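Local coordinates for probable outer membrane protein (Pseudomonas aeruginosa, PDB 3DWO), which probably carries long-chain fatty acids or similar hydrophobic compounds across the outer membrane, as a beta-barrel channel of the FadL family, at residues Asp64-Pro78 against Ala184-Asn198. Sequence-based numbering, arbitrary orientation.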
loop_
_atom_site.group_PDB
_atom_site.type_symbol
_atom_site.label_atom_id
_atom_site.label_comp_id
_atom_site.label_asym_id
_atom_site.label_seq_id
_atom_site.Cartn_x
_atom_site.Cartn_y
_atom_site.Cartn_z
ATOM N N ASP A 64 0.662 0.447 29.566
ATOM C CA ASP A 64 1.706 1.455 29.615
ATOM C C ASP A 64 2.990 0.713 29.971
ATOM O O ASP A 64 2.977 -0.510 30.161
ATOM C CB ASP A 64 1.405 2.552 30.652
ATOM C CG ASP A 64 1.243 2.016 32.069
ATOM O OD1 ASP A 64 1.816 0.955 32.412
ATOM O OD2 ASP A 64 0.544 2.683 32.856
ATOM N N TYR A 65 4.092 1.440 30.068
ATOM C CA TYR A 65 5.381 0.821 30.361
ATOM C C TYR A 65 5.458 0.110 31.712
ATOM O O TYR A 65 6.369 -0.684 31.939
ATOM C CB TYR A 65 6.499 1.870 30.254
ATOM C CG TYR A 65 6.658 2.763 31.470
ATOM C CD1 TYR A 65 7.557 2.435 32.490
ATOM C CD2 TYR A 65 5.917 3.932 31.602
ATOM C CE1 TYR A 65 7.708 3.251 33.606
ATOM C CE2 TYR A 65 6.060 4.754 32.712
ATOM C CZ TYR A 65 6.955 4.411 33.710
ATOM O OH TYR A 65 7.097 5.236 34.809
ATOM N N GLN A 66 4.516 0.388 32.608
ATOM C CA GLN A 66 4.524 -0.255 33.923
ATOM C C GLN A 66 3.585 -1.450 34.014
ATOM O O GLN A 66 3.416 -2.019 35.088
ATOM C CB GLN A 66 4.157 0.748 35.017
ATOM C CG GLN A 66 5.167 1.860 35.193
ATOM C CD GLN A 66 4.808 2.810 36.319
ATOM O OE1 GLN A 66 3.807 3.521 36.258
ATOM N NE2 GLN A 66 5.630 2.824 37.355
ATOM N N GLY A 67 2.974 -1.825 32.893
ATOM C CA GLY A 67 2.060 -2.955 32.898
ATOM C C GLY A 67 0.627 -2.586 33.257
ATOM O O GLY A 67 -0.236 -3.458 33.363
ATOM N N ASN A 68 0.358 -1.298 33.446
ATOM C CA ASN A 68 -0.991 -0.873 33.782
ATOM C C ASN A 68 -1.847 -0.747 32.534
ATOM O O ASN A 68 -1.357 -0.397 31.461
ATOM C CB ASN A 68 -0.986 0.489 34.489
ATOM C CG ASN A 68 -0.187 0.480 35.781
ATOM O OD1 ASN A 68 -0.335 -0.417 36.611
ATOM N ND2 ASN A 68 0.659 1.489 35.959
ATOM N N PRO A 69 -3.141 -1.058 32.648
ATOM C CA PRO A 69 -3.987 -0.926 31.463
ATOM C C PRO A 69 -3.921 0.553 31.067
ATOM O O PRO A 69 -3.857 1.435 31.935
ATOM C CB PRO A 69 -5.370 -1.313 31.984
ATOM C CG PRO A 69 -5.053 -2.317 33.064
ATOM C CD PRO A 69 -3.878 -1.680 33.766
ATOM N N MET A 70 -3.907 0.831 29.772
ATOM C CA MET A 70 -3.859 2.215 29.325
ATOM C C MET A 70 -5.167 2.895 29.699
ATOM O O MET A 70 -6.206 2.242 29.784
ATOM C CB MET A 70 -3.684 2.279 27.807
ATOM C CG MET A 70 -2.278 1.980 27.306
ATOM S SD MET A 70 -1.128 3.245 27.842
ATOM C CE MET A 70 -1.828 4.702 27.032
ATOM N N THR A 71 -5.104 4.203 29.923
ATOM C CA THR A 71 -6.278 5.005 30.244
ATOM C C THR A 71 -6.379 6.079 29.155
ATOM O O THR A 71 -5.566 6.109 28.229
ATOM C CB THR A 71 -6.135 5.715 31.610
ATOM O OG1 THR A 71 -5.127 6.728 31.509
ATOM C CG2 THR A 71 -5.741 4.714 32.700
ATOM N N GLY A 72 -7.367 6.960 29.268
ATOM C CA GLY A 72 -7.531 8.011 28.280
ATOM C C GLY A 72 -6.782 9.279 28.641
ATOM O O GLY A 72 -6.901 10.293 27.954
ATOM N N GLY A 73 -6.013 9.226 29.723
ATOM C CA GLY A 73 -5.252 10.384 30.158
ATOM C C GLY A 73 -6.115 11.524 30.665
ATOM O O GLY A 73 -7.168 11.303 31.273
ATOM N N TYR A 74 -5.675 12.751 30.401
ATOM C CA TYR A 74 -6.390 13.942 30.839
ATOM C C TYR A 74 -6.768 14.856 29.680
ATOM O O TYR A 74 -6.144 14.836 28.617
ATOM C CB TYR A 74 -5.532 14.744 31.823
ATOM C CG TYR A 74 -5.165 13.998 33.079
ATOM C CD1 TYR A 74 -6.040 13.947 34.169
ATOM C CD2 TYR A 74 -3.948 13.324 33.174
ATOM C CE1 TYR A 74 -5.708 13.238 35.322
ATOM C CE2 TYR A 74 -3.607 12.613 34.317
ATOM C CZ TYR A 74 -4.489 12.572 35.385
ATOM O OH TYR A 74 -4.153 11.843 36.498
ATOM N N GLN A 75 -7.789 15.671 29.917
ATOM C CA GLN A 75 -8.280 16.631 28.941
ATOM C C GLN A 75 -7.126 17.510 28.477
ATOM O O GLN A 75 -6.902 17.655 27.278
ATOM C CB GLN A 75 -9.374 17.497 29.581
ATOM C CG GLN A 75 -9.857 18.665 28.743
ATOM C CD GLN A 75 -10.637 18.226 27.521
ATOM O OE1 GLN A 75 -11.598 17.459 27.627
ATOM N NE2 GLN A 75 -10.234 18.715 26.352
ATOM N N ASP A 76 -6.390 18.083 29.427
ATOM C CA ASP A 76 -5.264 18.959 29.098
ATOM C C ASP A 76 -4.142 18.866 30.145
ATOM O O ASP A 76 -3.633 19.884 30.611
ATOM C CB ASP A 76 -5.768 20.407 28.994
ATOM C CG ASP A 76 -4.782 21.335 28.300
ATOM O OD1 ASP A 76 -5.084 22.545 28.217
ATOM O OD2 ASP A 76 -3.717 20.872 27.833
ATOM N N GLY A 77 -3.766 17.644 30.515
ATOM C CA GLY A 77 -2.711 17.466 31.498
ATOM C C GLY A 77 -3.218 17.295 32.922
ATOM O O GLY A 77 -4.410 17.451 33.182
ATOM N N PRO A 78 -2.327 16.981 33.873
ATOM C CA PRO A 78 -2.690 16.787 35.284
ATOM C C PRO A 78 -3.568 17.925 35.798
ATOM O O PRO A 78 -3.366 19.087 35.436
ATOM C CB PRO A 78 -1.334 16.758 35.987
ATOM C CG PRO A 78 -0.429 16.180 34.950
ATOM C CD PRO A 78 -0.867 16.889 33.689
ATOM N N ALA A 184 11.192 7.917 31.737
ATOM C CA ALA A 184 11.267 6.816 32.692
ATOM C C ALA A 184 12.089 5.637 32.171
ATOM O O ALA A 184 12.736 4.942 32.952
ATOM C CB ALA A 184 9.861 6.352 33.050
ATOM N N ASN A 185 12.055 5.416 30.856
ATOM C CA ASN A 185 12.782 4.316 30.211
ATOM C C ASN A 185 14.112 4.746 29.591
ATOM O O ASN A 185 14.831 3.921 29.031
ATOM C CB ASN A 185 11.921 3.703 29.096
ATOM C CG ASN A 185 10.720 2.939 29.626
ATOM O OD1 ASN A 185 10.867 1.865 30.199
ATOM N ND2 ASN A 185 9.531 3.496 29.446
ATOM N N SER A 186 14.439 6.030 29.691
ATOM C CA SER A 186 15.654 6.559 29.074
ATOM C C SER A 186 16.974 6.236 29.767
ATOM O O SER A 186 17.016 5.957 30.959
ATOM C CB SER A 186 15.545 8.076 28.961
ATOM O OG SER A 186 15.638 8.669 30.252
ATOM N N PRO A 187 18.083 6.296 29.018
ATOM C CA PRO A 187 19.389 6.011 29.620
ATOM C C PRO A 187 19.939 7.213 30.391
ATOM O O PRO A 187 20.934 7.092 31.096
ATOM C CB PRO A 187 20.248 5.652 28.416
ATOM C CG PRO A 187 19.687 6.520 27.344
ATOM C CD PRO A 187 18.187 6.348 27.549
ATOM N N GLY A 188 19.281 8.369 30.272
ATOM C CA GLY A 188 19.753 9.562 30.962
ATOM C C GLY A 188 18.797 10.207 31.959
ATOM O O GLY A 188 19.206 11.030 32.777
ATOM N N MET A 189 17.526 9.834 31.910
ATOM C CA MET A 189 16.533 10.415 32.806
ATOM C C MET A 189 15.683 9.391 33.540
ATOM O O MET A 189 14.618 9.729 34.056
ATOM C CB MET A 189 15.602 11.346 32.027
ATOM C CG MET A 189 16.028 12.792 31.981
ATOM S SD MET A 189 14.602 13.830 31.545
ATOM C CE MET A 189 13.785 13.989 33.152
ATOM N N GLY A 190 16.135 8.145 33.575
ATOM C CA GLY A 190 15.371 7.117 34.259
ATOM C C GLY A 190 15.528 7.216 35.759
ATOM O O GLY A 190 16.163 8.140 36.259
ATOM N N GLY A 191 14.948 6.267 36.483
ATOM C CA GLY A 191 15.050 6.274 37.931
ATOM C C GLY A 191 13.722 6.519 38.630
ATOM O O GLY A 191 13.391 5.845 39.610
ATOM N N ILE A 192 12.961 7.486 38.130
ATOM C CA ILE A 192 11.666 7.820 38.713
ATOM C C ILE A 192 10.532 7.309 37.833
ATOM O O ILE A 192 10.403 7.706 36.678
ATOM C CB ILE A 192 11.516 9.346 38.873
ATOM C CG1 ILE A 192 12.645 9.883 39.754
ATOM C CG2 ILE A 192 10.149 9.682 39.464
ATOM C CD1 ILE A 192 12.681 11.390 39.837
ATOM N N PRO A 193 9.683 6.426 38.374
ATOM C CA PRO A 193 8.569 5.881 37.601
ATOM C C PRO A 193 7.463 6.900 37.350
ATOM O O PRO A 193 6.395 6.817 37.954
ATOM C CB PRO A 193 8.096 4.724 38.471
ATOM C CG PRO A 193 8.274 5.295 39.853
ATOM C CD PRO A 193 9.661 5.910 39.754
ATOM N N PHE A 194 7.717 7.864 36.472
ATOM C CA PHE A 194 6.706 8.871 36.157
ATOM C C PHE A 194 5.425 8.174 35.697
ATOM O O PHE A 194 5.477 7.181 34.971
ATOM C CB PHE A 194 7.192 9.790 35.033
ATOM C CG PHE A 194 8.499 10.465 35.312
ATOM C CD1 PHE A 194 8.630 11.347 36.380
ATOM C CD2 PHE A 194 9.598 10.227 34.501
ATOM C CE1 PHE A 194 9.845 11.985 36.633
ATOM C CE2 PHE A 194 10.816 10.858 34.741
ATOM C CZ PHE A 194 10.941 11.739 35.812
ATOM N N PRO A 195 4.254 8.681 36.116
ATOM C CA PRO A 195 3.010 8.038 35.686
ATOM C C PRO A 195 2.766 8.270 34.190
ATOM O O PRO A 195 3.149 9.302 33.635
ATOM C CB PRO A 195 1.959 8.701 36.572
ATOM C CG PRO A 195 2.493 10.080 36.726
ATOM C CD PRO A 195 3.975 9.850 36.968
ATOM N N ALA A 196 2.139 7.303 33.535
ATOM C CA ALA A 196 1.870 7.423 32.112
ATOM C C ALA A 196 0.642 8.277 31.817
ATOM O O ALA A 196 -0.216 8.485 32.677
ATOM C CB ALA A 196 1.690 6.034 31.501
ATOM N N SER A 197 0.576 8.774 30.587
ATOM C CA SER A 197 -0.542 9.583 30.116
ATOM C C SER A 197 -0.802 10.918 30.814
ATOM O O SER A 197 -1.922 11.433 30.770
ATOM C CB SER A 197 -1.813 8.729 30.117
ATOM O OG SER A 197 -1.672 7.646 29.208
ATOM N N ASN A 198 0.219 11.473 31.462
ATOM C CA ASN A 198 0.085 12.781 32.092
ATOM C C ASN A 198 0.548 13.759 31.030
ATOM O O ASN A 198 -0.137 14.734 30.734
ATOM C CB ASN A 198 0.957 12.892 33.337
ATOM C CG ASN A 198 0.310 12.261 34.541
ATOM O OD1 ASN A 198 -0.087 11.099 34.505
ATOM N ND2 ASN A 198 0.191 13.022 35.614
HETATM O O HOH W 1 1.990 4.646 34.368
HETATM O O HOH W 2 4.017 5.652 38.126
HETATM O O HOH W 3 -2.806 5.423 30.471
HETATM O O HOH W 4 -3.211 13.074 29.150
#
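Tyr65 reaches from the loop after strand 44-63 across to the loop between helix 179-184 and strand 201-220. Its CB lies 3.5 Å from Asn185 ND2, an amide nitrogen already hydrogen-bonded to Ala181 O; CG and CD1 pass the same nitrogen, and the Tyr65 ring stands nearly perpendicular to the Asn185 amide (84°). Further out, CE1 and CZ rest obliquely against the methyl of Ala184, CZ 3.6 Å from its CB. CE2 nears Phe194 O, to which OH, at the tip, donates at 2.5 Å, tilted 25° from the carbonyl plane. Gln66 CG, from the same loop as Tyr65, lies over one ring face near the rim.

Water carries much of the remaining polar contact. One molecule donates to Asp64 OD2 and Gln66 OE1 while accepting from Ala196 N; a second joins Gln66 OE1 to Pro193 O; a third links Thr71 with Ser197 OG; a fourth bridges Tyr74 N and Ser197 O, with Tyr74 CD2 3.7 Å from that oxygen. Asp64 OD1, gripped from opposite carboxylate faces by Gln66 N and Asn68 N, forms an Asx turn within the type I beta turn Asp64-Gly67. One direct tyrosine bond, bridging waters and small apolar touches thus join these loops, probably extracellular as in FadL, without strand pairing.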